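Uncharacterized protein (Bacteroides eggerthii DSM 20697, PDB 4ECO) is of unknown function but, as a leucine-rich repeat protein from a gut Bacteroides species, probably binds other proteins through its long curved solenoid. Local coordinates at residues A34-W39 with W60-E65; S526-Q531 with F541-Q546; T554-P559 with D577-N582. One frame throughout, in Å; residues are numbered along the deposited sequence. Where two conformers were deposited one is given.

Interaction 1: A34-W39 with W60-E65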
loop_
_atom_site.group_PDB
_atom_site.type_symbol
_atom_site.label_atom_id
_atom_site.label_comp_id
_atom_site.label_asym_id
_atom_site.label_seq_id
_atom_site.Cartn_x
_atom_site.Cartn_y
_atom_site.Cartn_z
ATOM N N ALA A 34 -10.805 39.350 1.565
ATOM C CA ALA A 34 -10.759 38.229 0.626
ATOM C C ALA A 34 -11.296 36.967 1.312
ATOM O O ALA A 34 -12.176 36.303 0.745
ATOM C CB ALA A 34 -9.345 38.010 0.112
ATOM N N LEU A 35 -10.844 36.678 2.562
ATOM C CA LEU A 35 -11.339 35.537 3.341
ATOM C C LEU A 35 -12.851 35.562 3.478
ATOM O O LEU A 35 -13.497 34.549 3.212
ATOM C CB LEU A 35 -10.722 35.488 4.746
ATOM C CG LEU A 35 -9.297 34.972 4.868
ATOM C CD1 LEU A 35 -8.883 34.934 6.318
ATOM C CD2 LEU A 35 -9.146 33.597 4.248
ATOM N N LYS A 36 -13.417 36.727 3.859
ATOM C CA LYS A 36 -14.858 36.910 4.034
ATOM C C LYS A 36 -15.596 36.746 2.673
ATOM O O LYS A 36 -16.647 36.093 2.612
ATOM C CB LYS A 36 -15.135 38.279 4.681
ATOM C CG LYS A 36 -16.593 38.727 4.743
ATOM C CD LYS A 36 -17.517 37.923 5.637
ATOM C CE LYS A 36 -18.897 38.523 5.510
ATOM N NZ LYS A 36 -19.913 37.741 6.252
ATOM N N GLU A 37 -15.008 37.270 1.592
ATOM C CA GLU A 37 -15.611 37.162 0.271
ATOM C C GLU A 37 -15.611 35.672 -0.196
ATOM O O GLU A 37 -16.596 35.206 -0.776
ATOM C CB GLU A 37 -14.879 38.080 -0.714
ATOM C CG GLU A 37 -15.737 38.466 -1.907
ATOM C CD GLU A 37 -15.266 39.684 -2.676
ATOM O OE1 GLU A 37 -14.924 40.706 -2.032
ATOM O OE2 GLU A 37 -15.295 39.631 -3.930
ATOM N N ILE A 38 -14.533 34.929 0.126
ATOM C CA ILE A 38 -14.396 33.499 -0.171
ATOM C C ILE A 38 -15.486 32.733 0.614
ATOM O O ILE A 38 -16.209 31.933 0.026
ATOM C CB ILE A 38 -12.950 33.015 0.154
ATOM C CG1 ILE A 38 -11.999 33.461 -0.972
ATOM C CG2 ILE A 38 -12.880 31.479 0.380
ATOM C CD1 ILE A 38 -10.526 33.532 -0.583
ATOM N N TRP A 39 -15.609 33.011 1.921
ATOM C CA TRP A 39 -16.604 32.430 2.829
ATOM C C TRP A 39 -18.020 32.679 2.277
ATOM O O TRP A 39 -18.773 31.724 2.114
ATOM C CB TRP A 39 -16.425 33.040 4.235
ATOM C CG TRP A 39 -17.218 32.374 5.321
ATOM C CD1 TRP A 39 -16.926 31.194 5.949
ATOM C CD2 TRP A 39 -18.347 32.925 6.010
ATOM N NE1 TRP A 39 -17.843 30.948 6.951
ATOM C CE2 TRP A 39 -18.704 32.013 7.034
ATOM C CE3 TRP A 39 -19.063 34.124 5.899
ATOM C CZ2 TRP A 39 -19.768 32.249 7.904
ATOM C CZ3 TRP A 39 -20.155 34.324 6.730
ATOM C CH2 TRP A 39 -20.494 33.392 7.715
ATOM N N TRP A 60 -16.009 29.497 10.508
ATOM C CA TRP A 60 -15.425 30.823 10.562
ATOM C C TRP A 60 -16.421 31.792 11.220
ATOM O O TRP A 60 -17.638 31.560 11.213
ATOM C CB TRP A 60 -15.035 31.303 9.158
ATOM C CG TRP A 60 -13.914 30.525 8.527
ATOM C CD1 TRP A 60 -13.269 29.441 9.043
ATOM C CD2 TRP A 60 -13.284 30.805 7.266
ATOM N NE1 TRP A 60 -12.274 29.028 8.181
ATOM C CE2 TRP A 60 -12.267 29.843 7.083
ATOM C CE3 TRP A 60 -13.476 31.783 6.273
ATOM C CZ2 TRP A 60 -11.470 29.808 5.931
ATOM C CZ3 TRP A 60 -12.673 31.758 5.139
ATOM C CH2 TRP A 60 -11.678 30.790 4.980
ATOM N N ASN A 61 -15.910 32.846 11.832
ATOM C CA ASN A 61 -16.760 33.821 12.485
ATOM C C ASN A 61 -16.221 35.185 12.188
ATOM O O ASN A 61 -15.007 35.422 12.355
ATOM C CB ASN A 61 -16.817 33.543 13.976
ATOM C CG ASN A 61 -17.768 34.439 14.687
ATOM O OD1 ASN A 61 -17.388 35.510 15.143
ATOM N ND2 ASN A 61 -19.030 34.030 14.790
ATOM N N PHE A 62 -17.105 36.078 11.694
ATOM C CA PHE A 62 -16.726 37.441 11.306
ATOM C C PHE A 62 -17.456 38.461 12.195
ATOM O O PHE A 62 -17.401 39.673 11.946
ATOM C CB PHE A 62 -16.986 37.672 9.795
ATOM C CG PHE A 62 -16.143 36.768 8.923
ATOM C CD1 PHE A 62 -14.818 37.084 8.640
ATOM C CD2 PHE A 62 -16.652 35.567 8.440
ATOM C CE1 PHE A 62 -14.018 36.209 7.912
ATOM C CE2 PHE A 62 -15.849 34.699 7.707
ATOM C CZ PHE A 62 -14.536 35.024 7.454
ATOM N N ASN A 63 -18.072 37.968 13.277
ATOM C CA ASN A 63 -18.722 38.805 14.279
ATOM C C ASN A 63 -17.691 39.208 15.371
ATOM O O ASN A 63 -17.898 39.006 16.562
ATOM C CB ASN A 63 -19.934 38.089 14.849
ATOM C CG ASN A 63 -21.071 37.970 13.863
ATOM O OD1 ASN A 63 -21.176 38.735 12.885
ATOM N ND2 ASN A 63 -21.981 37.040 14.135
ATOM N N LYS A 64 -16.557 39.748 14.913
ATOM C CA LYS A 64 -15.427 40.248 15.688
ATOM C C LYS A 64 -14.777 41.383 14.890
ATOM O O LYS A 64 -15.157 41.588 13.737
ATOM C CB LYS A 64 -14.437 39.119 16.039
ATOM C CG LYS A 64 -13.766 38.364 14.901
ATOM C CD LYS A 64 -13.619 36.932 15.339
ATOM C CE LYS A 64 -12.448 36.187 14.763
ATOM N NZ LYS A 64 -12.308 34.855 15.415
ATOM N N GLU A 65 -13.833 42.133 15.489
ATOM C CA GLU A 65 -13.127 43.237 14.832
ATOM C C GLU A 65 -12.417 42.763 13.565
ATOM O O GLU A 65 -11.981 41.624 13.516
ATOM C CB GLU A 65 -12.137 43.886 15.803
ATOM C CG GLU A 65 -12.841 44.842 16.748
ATOM C CD GLU A 65 -13.318 46.138 16.116
ATOM O OE1 GLU A 65 -12.747 46.522 15.071
ATOM O OE2 GLU A 65 -14.215 46.801 16.692
#

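Interaction 2: S526-Q531 with F541-Q546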
loop_
_atom_site.group_PDB
_atom_site.type_symbol
_atom_site.label_atom_id
_atom_site.label_comp_id
_atom_site.label_asym_id
_atom_site.label_seq_id
_atom_site.Cartn_x
_atom_site.Cartn_y
_atom_site.Cartn_z
ATOM N N SER A 526 0.138 -39.029 3.436
ATOM C CA SER A 526 -0.348 -40.270 4.057
ATOM C C SER A 526 0.771 -40.834 4.949
ATOM O O SER A 526 0.490 -41.483 5.974
ATOM C CB SER A 526 -0.802 -41.271 3.011
ATOM O OG SER A 526 0.161 -41.308 1.976
ATOM N N LYS A 527 2.040 -40.516 4.562
ATOM C CA LYS A 527 3.294 -40.795 5.262
ATOM C C LYS A 527 3.812 -39.491 5.808
ATOM O O LYS A 527 4.032 -38.554 5.029
ATOM C CB LYS A 527 4.336 -41.460 4.334
ATOM C CG LYS A 527 5.587 -41.962 5.083
ATOM C CD LYS A 527 6.866 -41.912 4.251
ATOM C CE LYS A 527 7.092 -43.121 3.347
ATOM N NZ LYS A 527 7.506 -44.345 4.103
ATOM N N PHE A 528 4.024 -39.417 7.127
ATOM C CA PHE A 528 4.440 -38.191 7.786
ATOM C C PHE A 528 5.789 -37.627 7.259
ATOM O O PHE A 528 6.815 -38.308 7.326
ATOM C CB PHE A 528 4.535 -38.379 9.309
ATOM C CG PHE A 528 4.364 -37.068 10.051
ATOM C CD1 PHE A 528 5.412 -36.155 10.140
ATOM C CD2 PHE A 528 3.137 -36.723 10.609
ATOM C CE1 PHE A 528 5.230 -34.925 10.768
ATOM C CE2 PHE A 528 2.962 -35.504 11.237
ATOM C CZ PHE A 528 4.012 -34.621 11.328
ATOM N N PRO A 529 5.803 -36.350 6.788
ATOM C CA PRO A 529 7.076 -35.739 6.366
ATOM C C PRO A 529 7.881 -35.344 7.609
ATOM O O PRO A 529 7.727 -34.249 8.163
ATOM C CB PRO A 529 6.634 -34.537 5.523
ATOM C CG PRO A 529 5.304 -34.160 6.079
ATOM C CD PRO A 529 4.677 -35.393 6.666
ATOM N N THR A 530 8.694 -36.282 8.089
ATOM C CA THR A 530 9.458 -36.082 9.311
ATOM C C THR A 530 10.698 -35.198 9.086
ATOM O O THR A 530 11.242 -34.687 10.062
ATOM C CB THR A 530 9.871 -37.453 9.899
ATOM O OG1 THR A 530 10.583 -38.204 8.912
ATOM C CG2 THR A 530 8.678 -38.278 10.389
ATOM N N GLN A 531 11.158 -35.031 7.825
ATOM C CA GLN A 531 12.390 -34.303 7.473
ATOM C C GLN A 531 12.473 -32.907 8.143
ATOM O O GLN A 531 13.522 -32.641 8.739
ATOM C CB GLN A 531 12.576 -34.159 5.951
ATOM C CG GLN A 531 12.570 -35.466 5.182
ATOM C CD GLN A 531 11.217 -35.828 4.625
ATOM O OE1 GLN A 531 10.172 -35.614 5.247
ATOM N NE2 GLN A 531 11.203 -36.429 3.438
ATOM N N PHE A 541 4.867 -26.508 13.746
ATOM C CA PHE A 541 4.576 -27.468 12.686
ATOM C C PHE A 541 3.067 -27.632 12.510
ATOM O O PHE A 541 2.358 -27.882 13.491
ATOM C CB PHE A 541 5.224 -28.833 13.016
ATOM C CG PHE A 541 5.358 -29.760 11.840
ATOM C CD1 PHE A 541 4.300 -30.577 11.453
ATOM C CD2 PHE A 541 6.535 -29.806 11.103
ATOM C CE1 PHE A 541 4.415 -31.423 10.338
ATOM C CE2 PHE A 541 6.658 -30.655 9.991
ATOM C CZ PHE A 541 5.603 -31.471 9.624
ATOM N N GLY A 542 2.602 -27.494 11.271
ATOM C CA GLY A 542 1.199 -27.627 10.905
ATOM C C GLY A 542 1.012 -28.696 9.849
ATOM O O GLY A 542 1.712 -28.691 8.827
ATOM N N ILE A 543 0.099 -29.648 10.118
ATOM C CA ILE A 543 -0.179 -30.749 9.206
ATOM C C ILE A 543 -1.680 -31.107 9.342
ATOM O O ILE A 543 -2.077 -32.261 9.201
ATOM C CB ILE A 543 0.808 -31.963 9.404
ATOM C CG1 ILE A 543 0.828 -32.946 8.203
ATOM C CG2 ILE A 543 0.764 -32.658 10.798
ATOM C CD1 ILE A 543 2.069 -32.932 7.487
ATOM N N ARG A 544 -2.506 -30.077 9.583
ATOM C CA ARG A 544 -3.958 -30.195 9.686
ATOM C C ARG A 544 -4.601 -30.599 8.348
ATOM O O ARG A 544 -4.018 -30.363 7.284
ATOM C CB ARG A 544 -4.556 -28.862 10.142
ATOM C CG ARG A 544 -4.662 -28.651 11.650
ATOM C CD ARG A 544 -5.493 -27.409 11.993
ATOM N NE ARG A 544 -6.769 -27.400 11.267
ATOM C CZ ARG A 544 -7.906 -27.918 11.714
ATOM N NH1 ARG A 544 -7.967 -28.456 12.924
ATOM N NH2 ARG A 544 -8.992 -27.889 10.963
ATOM N N ASN A 545 -5.826 -31.179 8.427
ATOM C CA ASN A 545 -6.728 -31.565 7.325
ATOM C C ASN A 545 -6.024 -32.192 6.095
ATOM O O ASN A 545 -6.183 -31.713 4.969
ATOM C CB ASN A 545 -7.553 -30.354 6.853
ATOM C CG ASN A 545 -8.470 -29.773 7.894
ATOM O OD1 ASN A 545 -8.045 -29.073 8.808
ATOM N ND2 ASN A 545 -9.753 -30.036 7.772
ATOM N N GLN A 546 -5.317 -33.311 6.282
ATOM C CA GLN A 546 -4.693 -34.006 5.144
ATOM C C GLN A 546 -5.758 -34.843 4.413
ATOM O O GLN A 546 -6.419 -35.681 5.026
ATOM C CB GLN A 546 -3.504 -34.885 5.571
ATOM C CG GLN A 546 -2.373 -34.130 6.249
ATOM C CD GLN A 546 -1.797 -33.044 5.398
ATOM O OE1 GLN A 546 -1.121 -33.299 4.412
ATOM N NE2 GLN A 546 -2.021 -31.813 5.792
#

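Interaction 3: T554-P559 with D577-N582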
loop_
_atom_site.group_PDB
_atom_site.type_symbol
_atom_site.label_atom_id
_atom_site.label_comp_id
_atom_site.label_asym_id
_atom_site.label_seq_id
_atom_site.Cartn_x
_atom_site.Cartn_y
_atom_site.Cartn_z
ATOM N N THR A 554 -5.987 -38.951 4.726
ATOM C CA THR A 554 -4.743 -39.666 4.413
ATOM C C THR A 554 -3.796 -39.846 5.598
ATOM O O THR A 554 -3.157 -40.890 5.647
ATOM C CB THR A 554 -3.976 -38.943 3.297
ATOM O OG1 THR A 554 -3.853 -37.552 3.610
ATOM C CG2 THR A 554 -4.619 -39.116 1.927
ATOM N N LEU A 555 -3.677 -38.859 6.528
ATOM C CA LEU A 555 -2.699 -38.958 7.615
ATOM C C LEU A 555 -3.239 -39.699 8.834
ATOM O O LEU A 555 -4.061 -39.184 9.597
ATOM C CB LEU A 555 -2.160 -37.595 8.030
ATOM C CG LEU A 555 -0.909 -37.594 8.905
ATOM C CD1 LEU A 555 0.293 -38.195 8.176
ATOM C CD2 LEU A 555 -0.598 -36.190 9.384
ATOM N N ARG A 556 -2.706 -40.917 9.017
ATOM C CA ARG A 556 -3.059 -41.828 10.100
ATOM C C ARG A 556 -1.856 -42.019 11.056
ATOM O O ARG A 556 -2.050 -42.447 12.204
ATOM C CB ARG A 556 -3.543 -43.179 9.518
ATOM C CG ARG A 556 -4.849 -43.032 8.716
ATOM C CD ARG A 556 -5.199 -44.216 7.851
ATOM N NE ARG A 556 -5.759 -45.299 8.652
ATOM C CZ ARG A 556 -5.810 -46.568 8.264
ATOM N NH1 ARG A 556 -5.321 -46.929 7.084
ATOM N NH2 ARG A 556 -6.328 -47.493 9.063
ATOM N N GLU A 557 -0.635 -41.619 10.590
ATOM C CA GLU A 557 0.660 -41.752 11.259
ATOM C C GLU A 557 1.009 -40.542 12.157
ATOM O O GLU A 557 1.119 -39.406 11.683
ATOM C CB GLU A 557 1.773 -41.934 10.185
ATOM C CG GLU A 557 3.208 -42.080 10.690
ATOM C CD GLU A 557 4.323 -41.915 9.667
ATOM O OE1 GLU A 557 4.021 -41.934 8.451
ATOM O OE2 GLU A 557 5.501 -41.761 10.082
ATOM N N TRP A 558 1.272 -40.820 13.447
ATOM C CA TRP A 558 1.742 -39.814 14.395
ATOM C C TRP A 558 3.263 -39.694 14.241
ATOM O O TRP A 558 3.935 -40.725 14.165
ATOM C CB TRP A 558 1.342 -40.172 15.841
ATOM C CG TRP A 558 2.036 -39.333 16.885
ATOM C CD1 TRP A 558 3.236 -39.595 17.488
ATOM C CD2 TRP A 558 1.610 -38.050 17.378
ATOM N NE1 TRP A 558 3.577 -38.563 18.329
ATOM C CE2 TRP A 558 2.589 -37.609 18.295
ATOM C CE3 TRP A 558 0.472 -37.246 17.161
ATOM C CZ2 TRP A 558 2.462 -36.403 19.002
ATOM C CZ3 TRP A 558 0.341 -36.061 17.873
ATOM C CH2 TRP A 558 1.336 -35.643 18.768
ATOM N N PRO A 559 3.837 -38.476 14.225
ATOM C CA PRO A 559 5.298 -38.357 14.110
ATOM C C PRO A 559 6.007 -38.755 15.419
ATOM O O PRO A 559 6.348 -37.891 16.249
ATOM C CB PRO A 559 5.488 -36.878 13.784
ATOM C CG PRO A 559 4.345 -36.194 14.516
ATOM C CD PRO A 559 3.192 -37.146 14.330
ATOM N N ASP A 577 -6.666 -38.521 10.784
ATOM C CA ASP A 577 -7.106 -39.811 11.270
ATOM C C ASP A 577 -5.980 -40.458 12.085
ATOM O O ASP A 577 -5.707 -41.657 11.950
ATOM C CB ASP A 577 -7.560 -40.698 10.105
ATOM C CG ASP A 577 -8.385 -41.910 10.498
ATOM O OD1 ASP A 577 -8.777 -42.009 11.696
ATOM O OD2 ASP A 577 -8.659 -42.743 9.607
ATOM N N ILE A 578 -5.357 -39.661 12.974
ATOM C CA ILE A 578 -4.263 -40.114 13.821
ATOM C C ILE A 578 -4.800 -41.207 14.749
ATOM O O ILE A 578 -5.923 -41.109 15.246
ATOM C CB ILE A 578 -3.568 -38.946 14.593
ATOM C CG1 ILE A 578 -3.099 -37.821 13.638
ATOM C CG2 ILE A 578 -2.410 -39.437 15.499
ATOM C CD1 ILE A 578 -2.180 -38.214 12.425
ATOM N N ARG A 579 -4.008 -42.275 14.903
ATOM C CA ARG A 579 -4.340 -43.448 15.692
ATOM C C ARG A 579 -3.552 -43.454 17.007
ATOM O O ARG A 579 -3.743 -42.557 17.819
ATOM C CB ARG A 579 -4.087 -44.729 14.876
ATOM C CG ARG A 579 -4.721 -44.762 13.492
ATOM C CD ARG A 579 -6.226 -44.687 13.527
ATOM N NE ARG A 579 -6.791 -44.698 12.180
ATOM C CZ ARG A 579 -7.908 -45.334 11.840
ATOM N NH1 ARG A 579 -8.596 -46.018 12.750
ATOM N NH2 ARG A 579 -8.345 -45.294 10.591
ATOM N N LYS A 580 -2.689 -44.447 17.218
ATOM C CA LYS A 580 -1.949 -44.609 18.466
ATOM C C LYS A 580 -0.727 -43.683 18.510
ATOM O O LYS A 580 0.109 -43.671 17.592
ATOM C CB LYS A 580 -1.536 -46.096 18.667
ATOM C CG LYS A 580 -0.687 -46.451 19.901
ATOM C CD LYS A 580 -1.426 -46.417 21.246
ATOM C CE LYS A 580 -0.693 -47.182 22.337
ATOM N NZ LYS A 580 0.644 -46.606 22.678
ATOM N N VAL A 581 -0.649 -42.921 19.625
ATOM C CA VAL A 581 0.424 -42.006 19.985
ATOM C C VAL A 581 1.151 -42.675 21.160
ATOM O O VAL A 581 0.584 -42.789 22.256
ATOM C CB VAL A 581 -0.098 -40.574 20.290
ATOM C CG1 VAL A 581 1.046 -39.633 20.642
ATOM C CG2 VAL A 581 -0.896 -40.017 19.117
ATOM N N ASN A 582 2.370 -43.191 20.904
ATOM C CA ASN A 582 3.130 -43.955 21.898
ATOM C C ASN A 582 3.759 -43.056 22.939
ATOM O O ASN A 582 3.560 -43.319 24.120
ATOM C CB ASN A 582 4.219 -44.845 21.248
ATOM C CG ASN A 582 3.706 -45.976 20.370
ATOM O OD1 ASN A 582 2.694 -46.641 20.659
ATOM N ND2 ASN A 582 4.423 -46.247 19.285
#

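Interaction 1: A34-W39 with W60-E65
The carbonyl oxygen of Leu35 accepts the helical hydrogen bond from Trp39 N, at 2.9 Å, and also lies at the edge of the Trp60 indole, in the ring plane, with Trp60 CZ3 3.5 Å from Leu35 O. No hydrogen bond runs between the two segments. What holds segments 34-39 and 60-65 together is an aromatic cluster of Trp39, Trp60 and Phe62, flanked by aliphatic groups of Leu35 and Lys36.

Trp39 is common to both ring pairs. With its CG anti to the backbone N (chi1 -170°), its indole extends to the loop and receives the edge of Phe62 on one face, an edge-to-face pair with planes at 60°; Phe62 CE2 stands 3.5 Å from Trp39 CD2. Against Trp60 the indole is nearly parallel, the planes 13° apart, but strongly offset: Trp39 CD1 meets Trp60 CE3 while the rings hardly overlap. Lys36 comes to Phe62 over a face instead, its chain bent at chi2 so that Lys36 CD lies 3.9 Å from the centroid of the Phe62 ring, a CH-pi contact. Leu35 CD2 reaches Trp60 CH2 at 3.9 Å. Both indole nitrogens are bonded outside the contact, Trp39 NE1 to Asn59 and Trp60 NE1 to Pro73 O.

Trp47 adds edge-to-face contacts to both tryptophans. Helix 27-41 thus packs on the loop leading to strand 75-77, and Leu35 and Trp60 also touch Val83 and Leu86 of strand 83-87, consistent with a cap at the N-terminal end of the repeats.

Interaction 2: S526-Q531 with F541-Q546
Phe528 and Phe541 bring their rings together from opposite directions inside the leucine-rich repeat solenoid, one from the loop of one coil, the other from strand 540-542 of the next. The planes lie 24° apart and are well offset, with centroids 5.4 Å from each other; the nearest atoms are Phe528 CZ and Phe541 CE1, 3.4 Å apart, and the rings barely overlap. Phe541 and Ile543, two residues apart, both direct their side chains into the core, as in the LxL pattern of the repeat. Ile543 has CG1 anti to its backbone N (chi1 -163°), and its two branches divide the work: CG2 sits in the plane of the Phe541 ring at its edge and touches Phe528 CE2 at 3.6 Å, while CD1 heads for Pro529.

Three positions on, Gln546 stands where the repeat consensus has its ladder asparagine, its NE2 bonded to Leu520 O and its OE1 to Phe525 N, so the side-chain amide is held from both ends against the preceding coil. Ile543 CD1 ends against the Pro529 ring, 3.7 Å from both Pro529 CG and Pro529 CD.

Interaction 3: T554-P559 with D577-N582
Asp577 N donates to Leu555 O at 2.9 Å, with an N-H...O angle of 154°, and so ties two successive coils of the leucine-rich repeat solenoid in the loops that follow strands 540-542 and 570-572. A second backbone link, Arg579 N to Arg556 O at 3.3 Å, is weak. Residues 555-558 and 577-581 run in nearly the same direction, 9° apart, like equivalent stretches of neighbouring repeats.

On the outer side, the carboxylate of Asp577 gathers two arginines. Arg579 NH2 makes a salt bridge of 2.8 Å with Asp577 OD2, whereas Arg556 NE is a long partner of the same oxygen, at 4.0 Å. Arg556 lies alongside Asp577, its guanidinium plane 23° from the carboxylate, and its CG packs on Asp577 CB. The two guanidinium groups come near each other around this shared anion, which probably offsets their charges. Asp577 OD1 is bonded by Asn599, so the next coil helps to position the carboxylate.

On the inner side the packing repeats at a spacing of three residues: Leu555 beside Ile578, then Trp558 beside Val581. Leu555 and Ile578 point the same way, with Leu555 CG 3.8 Å from Ile578 CD1. Trp558, its CG anti to the backbone N, spreads its indole across Val581. Val581 CG1 sits over one face, a CH-pi contact 3.5 Å from the centroid of the five-membered ring; Pro559 CD covers the opposite face. The indole NE1 is satisfied by Glu583. Ile578 CG2 lies at the edge of the Trp558 ring, near its plane, and 3.8 Å from Trp558 CB.

How the interactions relate
The three contacts follow in series along the chain, none nested in or crossing another. Interaction 1 closes the loop after helix 27-41 at the N-terminal end; its centre is 72 Å from that of interaction 2, on the far side of the chain's centre. Interaction 2 closes the loop between strands 517-519 and 540-542, joining it to the second strand, and interaction 3 joins the loops that follow strands 540-542 and 570-572. These two lie 10 Å apart, centre to centre, and touch: Phe528 N probably bonds Glu557 OE1 at 2.8 Å, and the Phe528 ring packs on Pro559. Together they link consecutive C-terminal coils one to the next.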